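Local structure of similar to hydroxylamine oxidoreductase (Kuenenia stuttgartiensis, 6H5L) at residues H128-D131 with C132-T136; W23-A26 with V27-N31; Q48-D51 with M52-Q55. The protein probably works as an oxidoreductase of the hydroxylamine oxidoreductase type, carrying several c-type haems in a reducing complex of an anammox bacterium. All blocks are in the same frame, centred on the assembly; numbering follows the deposited sequence.

All three interactions are local, each within or beside a single short helix, and they follow one another along the chain in the order 2, 3, 1. Interaction 2, on helix 22-28, is the surface contact and combines a tyrosine pair with backbone bonds at the end of the turn. Interaction 3, spanning the turn into helix 51-54 and the helix itself, is buried and reaches a haem by a hydrogen bond to a propionate; it touches interaction 2 where Gln55 packs on Tyr28. Interaction 1, on helix 129-133, is also buried and holds its haem by covalent and metal bonds. Its centre lies about 20 Å from that of interaction 3 and about 24 Å from that of interaction 2.

Interaction 1 of 3, residues H128-D131 with C132-T136; sequences HCFD and CHADT. With HEC (heme c), chain D.
His133 N bonds to Cys129 O (2.9 Å) and Ala134 N to Phe130 O (3.1 Å), winding residues 129-133 into a short helix that ends as Ala134 leaves helical geometry. A capping box closes the start of this helix. ND1 of His128 accepts from Phe130 N at 3.0 Å in a nearly straight bond (172°), with the donor close to the imidazole plane. In return, Asp131 OD2 accepts from His128 N at 2.7 Å, on its anti side and tilted 23° from the carboxylate plane, while the other oxygen, OD1, forms a salt bridge with Arg122. One turn on, the methyl of Ala134 sits over the centre of the Phe130 ring, CB 3.5 Å from the centroid, in a CH-pi contact; the same phenyl ring makes a cation-pi contact with Arg77.

The other side of the helix carries haem c through the CxxCH motif formed by Cys129, Cys132 and His133. Cys129 SG is joined to haem CAB (1.8 Å) and Cys132 SG to CAC (1.8 Å), so thioethers fasten two neighbouring pyrroles. His133, with CG anti to its carbonyl carbon (chi1 -71°), sends its imidazole from the last helical turn to the porphyrin, where NE2 binds the iron at 2.0 Å. His216 supplies the second histidine nitrogen to this iron. The remaining ring nitrogen of His133, ND1, is hydrogen-bonded to Arg142 O, which helps to fix the rotation of the imidazole about its bond to the metal. Such a bond to a backbone carbonyl probably makes the imidazole a stronger electron donor to the iron, and bis-histidine ligation is consistent with an electron-transfer haem.

Interaction 2 of 3, residues W23-A26 with V27-N31; sequences WYQA and VYKDN
Tyr28 lays one side of its ring over a face of Tyr24, with CD2 above the centre and 3.7 Å from Tyr24 CE2. The two planes are inclined by 38° and the centroids are 4.8 Å apart, an oblique aromatic pair. With its CG anti to the backbone N (chi1 -176°), the Tyr24 ring turns one face to meet Tyr28 CD2. One residue earlier along the chain, Val27 CG2 packs near the Trp23 indole, 4.2 Å from CE3. The chains of Gln25 and Lys29 run side by side, Gln25 OE1 3.8 Å from Lys29 CD. Gln25 O also grips the end of the turn, taking both Lys29 N (2.9 Å) and Asp30 N (3.0 Å).

Further out, the Tyr24 hydroxyl is hydrogen-bonded to Glu176 and that of Tyr28 weakly to Thr179, tying the pair to helix 174-180. Lys29 forms a salt bridge with Asp15, and Trp23 meets Phe417 edge-to-face. With a leucine in place of Tyr24, Tyr28 would probably lose the aromatic face it lies on, and Glu176 its hydroxyl partner. The i to i+5 bond from Asp30 N to Gln25 O is the widened turn often met where a helix runs out, here after an i to i+4 tyrosine pair that faces helix 174-180.

Interaction 3 of 3, residues Q48-D51 with M52-Q55; sequences QMLD and MYWQ. With HEC (heme c), chain C.
Leu50 O accepts both Tyr53 N and Trp54 N, each at 2.9 Å, as the type I beta turn from Gln48 to Asp51 runs straight into the single turn of helix 51-54. Met52 N bonds to Met49 O and Gln55 N to Asp51 O (3.0 Å). The Trp54 indole, its CG anti to the carbonyl carbon (chi1 -53°), folds back over the turn, so that Leu50 O lies 3.3 Å above one face, toward its rim. Alongside it, in the same direction, runs the Leu50 side chain, with CB 3.7 Å from Trp54 CE2.

This turn-and-helix unit forms part of a haem pocket at a subunit interface. Tyr53 OH donates to propionate oxygen O1A of haem c at 2.8 Å, with the acceptor close to the ring plane, and Arg357 of the second subunit is also hydrogen-bonded to this haem. Phe358 of that subunit meets the Tyr53 ring edge-to-face. At the edge of Trp54, Asp51 OD1 stands 3.6 Å from CD1, with the carboxylate turned 57° from the indole. The same oxygen lies close to the carboxylate of Asp200, a like-charge approach that may raise the proton affinity of one of the two acids.

Interaction 1 of 3, residues H128-D131 with C132-T136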
loop_
_atom_site.group_PDB
_atom_site.type_symbol
_atom_site.label_atom_id
_atom_site.label_comp_id
_atom_site.label_asym_id
_atom_site.label_seq_id
_atom_site.Cartn_x
_atom_site.Cartn_y
_atom_site.Cartn_z
ATOM N N HIS A 128 -7.085 24.435 -27.787
ATOM C CA HIS A 128 -8.288 23.818 -28.319
ATOM C C HIS A 128 -8.145 23.548 -29.812
ATOM O O HIS A 128 -7.259 24.085 -30.483
ATOM C CB HIS A 128 -9.497 24.721 -28.063
ATOM C CG HIS A 128 -10.815 24.028 -28.201
ATOM N ND1 HIS A 128 -11.469 23.909 -29.408
ATOM C CD2 HIS A 128 -11.601 23.419 -27.284
ATOM C CE1 HIS A 128 -12.600 23.252 -29.228
ATOM N NE2 HIS A 128 -12.706 22.948 -27.947
ATOM N N CYS A 129 -9.038 22.692 -30.325
ATOM C CA CYS A 129 -9.129 22.473 -31.765
ATOM C C CYS A 129 -9.301 23.788 -32.509
ATOM O O CYS A 129 -8.800 23.954 -33.626
ATOM C CB CYS A 129 -10.296 21.537 -32.085
ATOM S SG CYS A 129 -10.893 20.549 -30.693
ATOM N N PHE A 130 -10.020 24.732 -31.900
ATOM C CA PHE A 130 -10.178 26.056 -32.488
ATOM C C PHE A 130 -8.827 26.730 -32.695
ATOM O O PHE A 130 -8.604 27.388 -33.717
ATOM C CB PHE A 130 -11.069 26.906 -31.584
ATOM C CG PHE A 130 -11.912 27.905 -32.319
ATOM C CD1 PHE A 130 -11.412 29.155 -32.636
ATOM C CD2 PHE A 130 -13.217 27.599 -32.674
ATOM C CE1 PHE A 130 -12.190 30.078 -33.306
ATOM C CE2 PHE A 130 -14.001 28.517 -33.343
ATOM C CZ PHE A 130 -13.486 29.759 -33.659
ATOM N N ASP A 131 -7.914 26.570 -31.734
ATOM C CA ASP A 131 -6.632 27.270 -31.791
ATOM C C ASP A 131 -5.770 26.775 -32.948
ATOM O O ASP A 131 -5.046 27.564 -33.570
ATOM C CB ASP A 131 -5.891 27.107 -30.464
ATOM C CG ASP A 131 -6.637 27.729 -29.296
ATOM O OD1 ASP A 131 -7.078 28.892 -29.412
ATOM O OD2 ASP A 131 -6.789 27.050 -28.258
ATOM N N CYS A 132 -5.836 25.478 -33.254
ATOM C CA CYS A 132 -5.000 24.889 -34.292
ATOM C C CYS A 132 -5.673 24.801 -35.654
ATOM O O CYS A 132 -4.968 24.749 -36.666
ATOM C CB CYS A 132 -4.557 23.477 -33.883
ATOM S SG CYS A 132 -3.184 23.401 -32.705
ATOM N N HIS A 133 -7.007 24.789 -35.716
ATOM C CA HIS A 133 -7.699 24.493 -36.963
ATOM C C HIS A 133 -8.575 25.615 -37.500
ATOM O O HIS A 133 -8.846 25.625 -38.705
ATOM C CB HIS A 133 -8.575 23.239 -36.809
ATOM C CG HIS A 133 -7.796 21.965 -36.695
ATOM N ND1 HIS A 133 -7.120 21.407 -37.760
ATOM C CD2 HIS A 133 -7.595 21.133 -35.645
ATOM C CE1 HIS A 133 -6.531 20.292 -37.369
ATOM N NE2 HIS A 133 -6.804 20.102 -36.089
ATOM N N ALA A 134 -9.025 26.548 -36.665
ATOM C CA ALA A 134 -10.034 27.524 -37.068
ATOM C C ALA A 134 -9.355 28.774 -37.621
ATOM O O ALA A 134 -8.772 29.560 -36.868
ATOM C CB ALA A 134 -10.947 27.868 -35.896
ATOM N N ASP A 135 -9.426 28.954 -38.936
ATOM C CA ASP A 135 -9.008 30.207 -39.554
ATOM C C ASP A 135 -10.068 31.264 -39.268
ATOM O O ASP A 135 -11.232 31.106 -39.642
ATOM C CB ASP A 135 -8.810 30.022 -41.058
ATOM C CG ASP A 135 -8.093 31.197 -41.712
ATOM O OD1 ASP A 135 -8.250 32.345 -41.244
ATOM O OD2 ASP A 135 -7.371 30.971 -42.707
ATOM N N THR A 136 -9.669 32.343 -38.599
ATOM C CA THR A 136 -10.639 33.334 -38.142
ATOM C C THR A 136 -10.982 34.342 -39.233
ATOM O O THR A 136 -12.145 34.742 -39.365
ATOM C CB THR A 136 -10.111 34.032 -36.885
ATOM O OG1 THR A 136 -10.479 33.253 -35.733
ATOM C CG2 THR A 136 -10.681 35.437 -36.749
HETATM FE FE HEC D . -6.201 18.360 -35.310
HETATM C CHA HEC D . -5.261 17.184 -38.374
HETATM C CHB HEC D . -9.338 16.956 -35.774
HETATM C CHC HEC D . -7.277 19.713 -32.362
HETATM C CHD HEC D . -3.131 19.889 -34.868
HETATM N NA HEC D . -7.122 17.255 -36.781
HETATM C C1A HEC D . -6.557 16.922 -37.994
HETATM C C2A HEC D . -7.547 16.233 -38.798
HETATM C C3A HEC D . -8.682 16.179 -38.076
HETATM C C4A HEC D . -8.430 16.814 -36.798
HETATM C CMA HEC D . -10.045 15.561 -38.464
HETATM C CAA HEC D . -7.270 15.719 -40.237
HETATM C CBA HEC D . -7.655 14.258 -40.471
HETATM C CGA HEC D . -6.970 13.339 -39.497
HETATM O O1A HEC D . -5.719 13.399 -39.382
HETATM O O2A HEC D . -7.678 12.530 -38.847
HETATM N NB HEC D . -7.984 18.363 -34.285
HETATM C C1B HEC D . -9.132 17.669 -34.615
HETATM C C2B HEC D . -10.073 17.813 -33.523
HETATM C C3B HEC D . -9.509 18.583 -32.587
HETATM C C4B HEC D . -8.181 18.934 -33.045
HETATM C CMB HEC D . -11.489 17.201 -33.493
HETATM C CAB HEC D . -10.122 19.018 -31.236
HETATM C CBB HEC D . -10.226 17.814 -30.273
HETATM N NC HEC D . -5.355 19.570 -33.889
HETATM C C1C HEC D . -5.992 20.019 -32.749
HETATM C C2C HEC D . -5.032 20.748 -31.948
HETATM C C3C HEC D . -3.933 20.916 -32.697
HETATM C C4C HEC D . -4.082 20.104 -33.894
HETATM C CMC HEC D . -5.409 21.560 -30.689
HETATM C CAC HEC D . -2.668 21.719 -32.304
HETATM C CBC HEC D . -1.971 21.130 -31.062
HETATM N ND HEC D . -4.486 18.564 -36.461
HETATM C C1D HEC D . -3.293 19.130 -36.010
HETATM C C2D HEC D . -2.242 18.792 -36.945
HETATM C C3D HEC D . -2.915 17.947 -38.028
HETATM C C4D HEC D . -4.304 17.862 -37.651
HETATM C CMD HEC D . -0.751 19.181 -36.884
HETATM C CAD HEC D . -2.248 17.332 -39.273
HETATM C CBD HEC D . -2.034 18.448 -40.285
HETATM C CGD HEC D . -1.626 17.860 -41.606
HETATM O O1D HEC D . -1.340 16.635 -41.659
HETATM O O2D HEC D . -1.592 18.625 -42.602
#

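Interaction 2 of 3, residues W23-A26 with V27-N31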
loop_
_atom_site.group_PDB
_atom_site.type_symbol
_atom_site.label_atom_id
_atom_site.label_comp_id
_atom_site.label_asym_id
_atom_site.label_seq_id
_atom_site.Cartn_x
_atom_site.Cartn_y
_atom_site.Cartn_z
ATOM N N TRP A 23 10.436 33.325 -56.593
ATOM C CA TRP A 23 10.163 32.203 -57.484
ATOM C C TRP A 23 10.044 30.899 -56.707
ATOM O O TRP A 23 9.258 30.022 -57.083
ATOM C CB TRP A 23 11.254 32.090 -58.555
ATOM C CG TRP A 23 12.534 31.448 -58.080
ATOM C CD1 TRP A 23 13.663 32.088 -57.655
ATOM C CD2 TRP A 23 12.812 30.044 -57.991
ATOM N NE1 TRP A 23 14.624 31.169 -57.305
ATOM C CE2 TRP A 23 14.125 29.907 -57.500
ATOM C CE3 TRP A 23 12.075 28.888 -58.274
ATOM C CZ2 TRP A 23 14.718 28.663 -57.288
ATOM C CZ3 TRP A 23 12.665 27.655 -58.062
ATOM C CH2 TRP A 23 13.973 27.552 -57.575
ATOM N N TYR A 24 10.813 30.759 -55.625
ATOM C CA TYR A 24 10.763 29.544 -54.820
ATOM C C TYR A 24 9.468 29.466 -54.022
ATOM O O TYR A 24 8.859 28.394 -53.921
ATOM C CB TYR A 24 11.980 29.489 -53.894
ATOM C CG TYR A 24 12.104 28.224 -53.071
ATOM C CD1 TYR A 24 11.483 28.113 -51.832
ATOM C CD2 TYR A 24 12.856 27.147 -53.525
ATOM C CE1 TYR A 24 11.596 26.961 -51.074
ATOM C CE2 TYR A 24 12.976 25.989 -52.772
ATOM C CZ TYR A 24 12.343 25.903 -51.548
ATOM O OH TYR A 24 12.456 24.760 -50.790
ATOM N N GLN A 25 9.029 30.589 -53.446
ATOM C CA GLN A 25 7.769 30.594 -52.708
ATOM C C GLN A 25 6.570 30.493 -53.639
ATOM O O GLN A 25 5.509 30.008 -53.230
ATOM C CB GLN A 25 7.657 31.853 -51.849
ATOM C CG GLN A 25 8.644 31.918 -50.701
ATOM C CD GLN A 25 8.330 33.038 -49.726
ATOM O OE1 GLN A 25 7.194 33.177 -49.266
ATOM N NE2 GLN A 25 9.333 33.846 -49.409
ATOM N N ALA A 26 6.712 30.951 -54.886
ATOM C CA ALA A 26 5.599 30.885 -55.825
ATOM C C ALA A 26 5.289 29.452 -56.232
ATOM O O ALA A 26 4.148 29.149 -56.600
ATOM C CB ALA A 26 5.899 31.734 -57.060
ATOM N N VAL A 27 6.279 28.562 -56.176
ATOM C CA VAL A 27 6.112 27.173 -56.591
ATOM C C VAL A 27 6.096 26.209 -55.417
ATOM O O VAL A 27 5.940 24.998 -55.632
ATOM C CB VAL A 27 7.195 26.756 -57.604
ATOM C CG1 VAL A 27 7.108 27.612 -58.858
ATOM C CG2 VAL A 27 8.579 26.850 -56.978
ATOM N N TYR A 28 6.250 26.696 -54.185
ATOM C CA TYR A 28 6.281 25.795 -53.039
ATOM C C TYR A 28 5.332 26.218 -51.923
ATOM O O TYR A 28 4.830 25.364 -51.186
ATOM C CB TYR A 28 7.710 25.671 -52.499
ATOM C CG TYR A 28 8.541 24.632 -53.223
ATOM C CD1 TYR A 28 8.203 23.285 -53.163
ATOM C CD2 TYR A 28 9.661 24.994 -53.961
ATOM C CE1 TYR A 28 8.955 22.327 -53.822
ATOM C CE2 TYR A 28 10.421 24.041 -54.623
ATOM C CZ TYR A 28 10.063 22.709 -54.548
ATOM O OH TYR A 28 10.811 21.758 -55.204
ATOM N N LYS A 29 5.071 27.517 -51.777
ATOM C CA LYS A 29 4.180 27.983 -50.716
ATOM C C LYS A 29 2.830 28.474 -51.214
ATOM O O LYS A 29 1.810 28.172 -50.589
ATOM C CB LYS A 29 4.838 29.102 -49.900
ATOM C CG LYS A 29 3.991 29.519 -48.702
ATOM C CD LYS A 29 4.560 30.709 -47.948
ATOM C CE LYS A 29 3.674 31.046 -46.754
ATOM N NZ LYS A 29 4.167 32.210 -45.968
ATOM N N ASP A 30 2.798 29.236 -52.308
ATOM C CA ASP A 30 1.542 29.774 -52.821
ATOM C C ASP A 30 0.538 28.653 -53.063
ATOM O O ASP A 30 0.862 27.629 -53.673
ATOM C CB ASP A 30 1.786 30.561 -54.107
ATOM C CG ASP A 30 2.486 31.881 -53.854
ATOM O OD1 ASP A 30 2.712 32.222 -52.672
ATOM O OD2 ASP A 30 2.809 32.577 -54.840
ATOM N N ASN A 31 -0.685 28.848 -52.577
ATOM C CA ASN A 31 -1.673 27.774 -52.553
ATOM C C ASN A 31 -2.292 27.607 -53.932
ATOM O O ASN A 31 -3.195 28.350 -54.320
ATOM C CB ASN A 31 -2.749 28.043 -51.509
ATOM C CG ASN A 31 -3.778 26.925 -51.434
ATOM O OD1 ASN A 31 -4.833 26.993 -52.066
ATOM N ND2 ASN A 31 -3.471 25.885 -50.664
#

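Interaction 3 of 3, residues Q48-D51 with M52-Q55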
loop_
_atom_site.group_PDB
_atom_site.type_symbol
_atom_site.label_atom_id
_atom_site.label_comp_id
_atom_site.label_asym_id
_atom_site.label_seq_id
_atom_site.Cartn_x
_atom_site.Cartn_y
_atom_site.Cartn_z
ATOM N N GLN A 48 -0.622 14.652 -55.838
ATOM C CA GLN A 48 -1.433 13.549 -55.349
ATOM C C GLN A 48 -2.450 14.068 -54.336
ATOM O O GLN A 48 -2.273 15.131 -53.732
ATOM C CB GLN A 48 -0.549 12.467 -54.724
ATOM C CG GLN A 48 0.437 11.844 -55.700
ATOM C CD GLN A 48 1.361 10.836 -55.042
ATOM O OE1 GLN A 48 0.912 9.831 -54.490
ATOM N NE2 GLN A 48 2.661 11.101 -55.098
ATOM N N MET A 49 -3.531 13.304 -54.162
ATOM C CA MET A 49 -4.642 13.748 -53.324
ATOM C C MET A 49 -4.181 14.086 -51.909
ATOM O O MET A 49 -4.558 15.123 -51.351
ATOM C CB MET A 49 -5.729 12.674 -53.288
ATOM C CG MET A 49 -6.472 12.484 -54.597
ATOM S SD MET A 49 -7.530 11.026 -54.561
ATOM C CE MET A 49 -6.306 9.718 -54.557
ATOM N N LEU A 50 -3.352 13.225 -51.317
ATOM C CA LEU A 50 -2.948 13.395 -49.927
ATOM C C LEU A 50 -2.002 14.569 -49.711
ATOM O O LEU A 50 -1.664 14.862 -48.559
ATOM C CB LEU A 50 -2.299 12.112 -49.416
ATOM C CG LEU A 50 -3.238 10.918 -49.252
ATOM C CD1 LEU A 50 -2.462 9.623 -49.378
ATOM C CD2 LEU A 50 -3.953 10.990 -47.911
ATOM N N ASP A 51 -1.566 15.244 -50.777
ATOM C CA ASP A 51 -0.741 16.433 -50.610
ATOM C C ASP A 51 -1.502 17.568 -49.937
ATOM O O ASP A 51 -0.871 18.509 -49.442
ATOM C CB ASP A 51 -0.190 16.886 -51.961
ATOM C CG ASP A 51 0.814 15.904 -52.535
ATOM O OD1 ASP A 51 1.189 14.949 -51.821
ATOM O OD2 ASP A 51 1.231 16.082 -53.698
ATOM N N MET A 52 -2.838 17.506 -49.920
ATOM C CA MET A 52 -3.611 18.396 -49.061
ATOM C C MET A 52 -3.117 18.324 -47.624
ATOM O O MET A 52 -3.012 19.351 -46.938
ATOM C CB MET A 52 -5.096 18.035 -49.107
ATOM C CG MET A 52 -5.817 18.330 -50.405
ATOM S SD MET A 52 -7.574 17.969 -50.203
ATOM C CE MET A 52 -8.214 18.419 -51.810
ATOM N N TYR A 53 -2.810 17.115 -47.155
ATOM C CA TYR A 53 -2.369 16.896 -45.786
ATOM C C TYR A 53 -0.855 16.869 -45.636
ATOM O O TYR A 53 -0.346 17.291 -44.596
ATOM C CB TYR A 53 -2.958 15.584 -45.251
ATOM C CG TYR A 53 -4.473 15.537 -45.279
ATOM C CD1 TYR A 53 -5.225 16.074 -44.239
ATOM C CD2 TYR A 53 -5.153 14.956 -46.344
ATOM C CE1 TYR A 53 -6.610 16.035 -44.262
ATOM C CE2 TYR A 53 -6.535 14.911 -46.373
ATOM C CZ TYR A 53 -7.259 15.452 -45.331
ATOM O OH TYR A 53 -8.635 15.408 -45.362
ATOM N N TRP A 54 -0.118 16.398 -46.646
ATOM C CA TRP A 54 1.334 16.341 -46.511
ATOM C C TRP A 54 1.955 17.730 -46.633
ATOM O O TRP A 54 2.921 18.048 -45.929
ATOM C CB TRP A 54 1.941 15.390 -47.545
ATOM C CG TRP A 54 1.378 13.980 -47.597
ATOM C CD1 TRP A 54 1.266 13.202 -48.712
ATOM C CD2 TRP A 54 0.875 13.186 -46.505
ATOM N NE1 TRP A 54 0.727 11.983 -48.389
ATOM C CE2 TRP A 54 0.473 11.947 -47.044
ATOM C CE3 TRP A 54 0.722 13.402 -45.130
ATOM C CZ2 TRP A 54 -0.072 10.931 -46.260
ATOM C CZ3 TRP A 54 0.180 12.392 -44.353
ATOM C CH2 TRP A 54 -0.209 11.172 -44.922
ATOM N N GLN A 55 1.422 18.564 -47.523
ATOM C CA GLN A 55 1.953 19.907 -47.774
ATOM C C GLN A 55 0.779 20.874 -47.830
ATOM O O GLN A 55 0.327 21.273 -48.911
ATOM C CB GLN A 55 2.769 19.941 -49.069
ATOM C CG GLN A 55 3.531 21.230 -49.302
ATOM C CD GLN A 55 4.886 21.245 -48.620
ATOM O OE1 GLN A 55 5.210 20.360 -47.827
ATOM N NE2 GLN A 55 5.691 22.252 -48.936
HETATM FE FE HEC C . -15.332 19.090 -37.756
HETATM C CHA HEC C . -14.018 17.437 -40.442
HETATM C CHB HEC C . -12.286 20.572 -37.173
HETATM C CHC HEC C . -16.781 21.136 -35.446
HETATM C CHD HEC C . -18.050 17.025 -37.682
HETATM N NA HEC C . -13.498 19.042 -38.659
HETATM C C1A HEC C . -13.153 18.239 -39.730
HETATM C C2A HEC C . -11.730 18.396 -39.972
HETATM C C3A HEC C . -11.252 19.259 -39.067
HETATM C C4A HEC C . -12.353 19.683 -38.223
HETATM C CMA HEC C . -9.788 19.730 -38.932
HETATM C CAA HEC C . -10.923 17.677 -41.078
HETATM C CBA HEC C . -10.685 18.581 -42.284
HETATM C CGA HEC C . -10.032 17.765 -43.370
HETATM O O1A HEC C . -9.967 16.517 -43.224
HETATM O O2A HEC C . -9.577 18.357 -44.383
HETATM N NB HEC C . -14.640 20.537 -36.484
HETATM C C1B HEC C . -13.375 21.092 -36.508
HETATM C C2B HEC C . -13.405 22.312 -35.726
HETATM C C3B HEC C . -14.645 22.463 -35.242
HETATM C C4B HEC C . -15.447 21.352 -35.714
HETATM C CMB HEC C . -12.190 23.237 -35.486
HETATM C CAB HEC C . -15.172 23.608 -34.350
HETATM C CBB HEC C . -15.208 24.948 -35.119
HETATM N NC HEC C . -17.072 19.040 -36.694
HETATM C C1C HEC C . -17.528 20.070 -35.895
HETATM C C2C HEC C . -18.955 19.901 -35.710
HETATM C C3C HEC C . -19.291 18.703 -36.228
HETATM C C4C HEC C . -18.124 18.176 -36.921
HETATM C CMC HEC C . -19.789 20.777 -34.743
HETATM C CAC HEC C . -20.688 18.030 -36.204
HETATM C CBC HEC C . -21.769 18.909 -36.874
HETATM N ND HEC C . -15.933 17.452 -38.887
HETATM C C1D HEC C . -17.140 16.784 -38.696
HETATM C C2D HEC C . -17.280 15.794 -39.743
HETATM C C3D HEC C . -16.020 15.921 -40.610
HETATM C C4D HEC C . -15.242 16.977 -40.000
HETATM C CMD HEC C . -18.453 14.814 -39.946
HETATM C CAD HEC C . -15.662 15.097 -41.868
HETATM C CBD HEC C . -15.822 15.991 -43.094
HETATM C CGD HEC C . -15.468 15.255 -44.359
HETATM O O1D HEC C . -15.508 15.891 -45.444
HETATM O O2D HEC C . -15.146 14.042 -44.288
#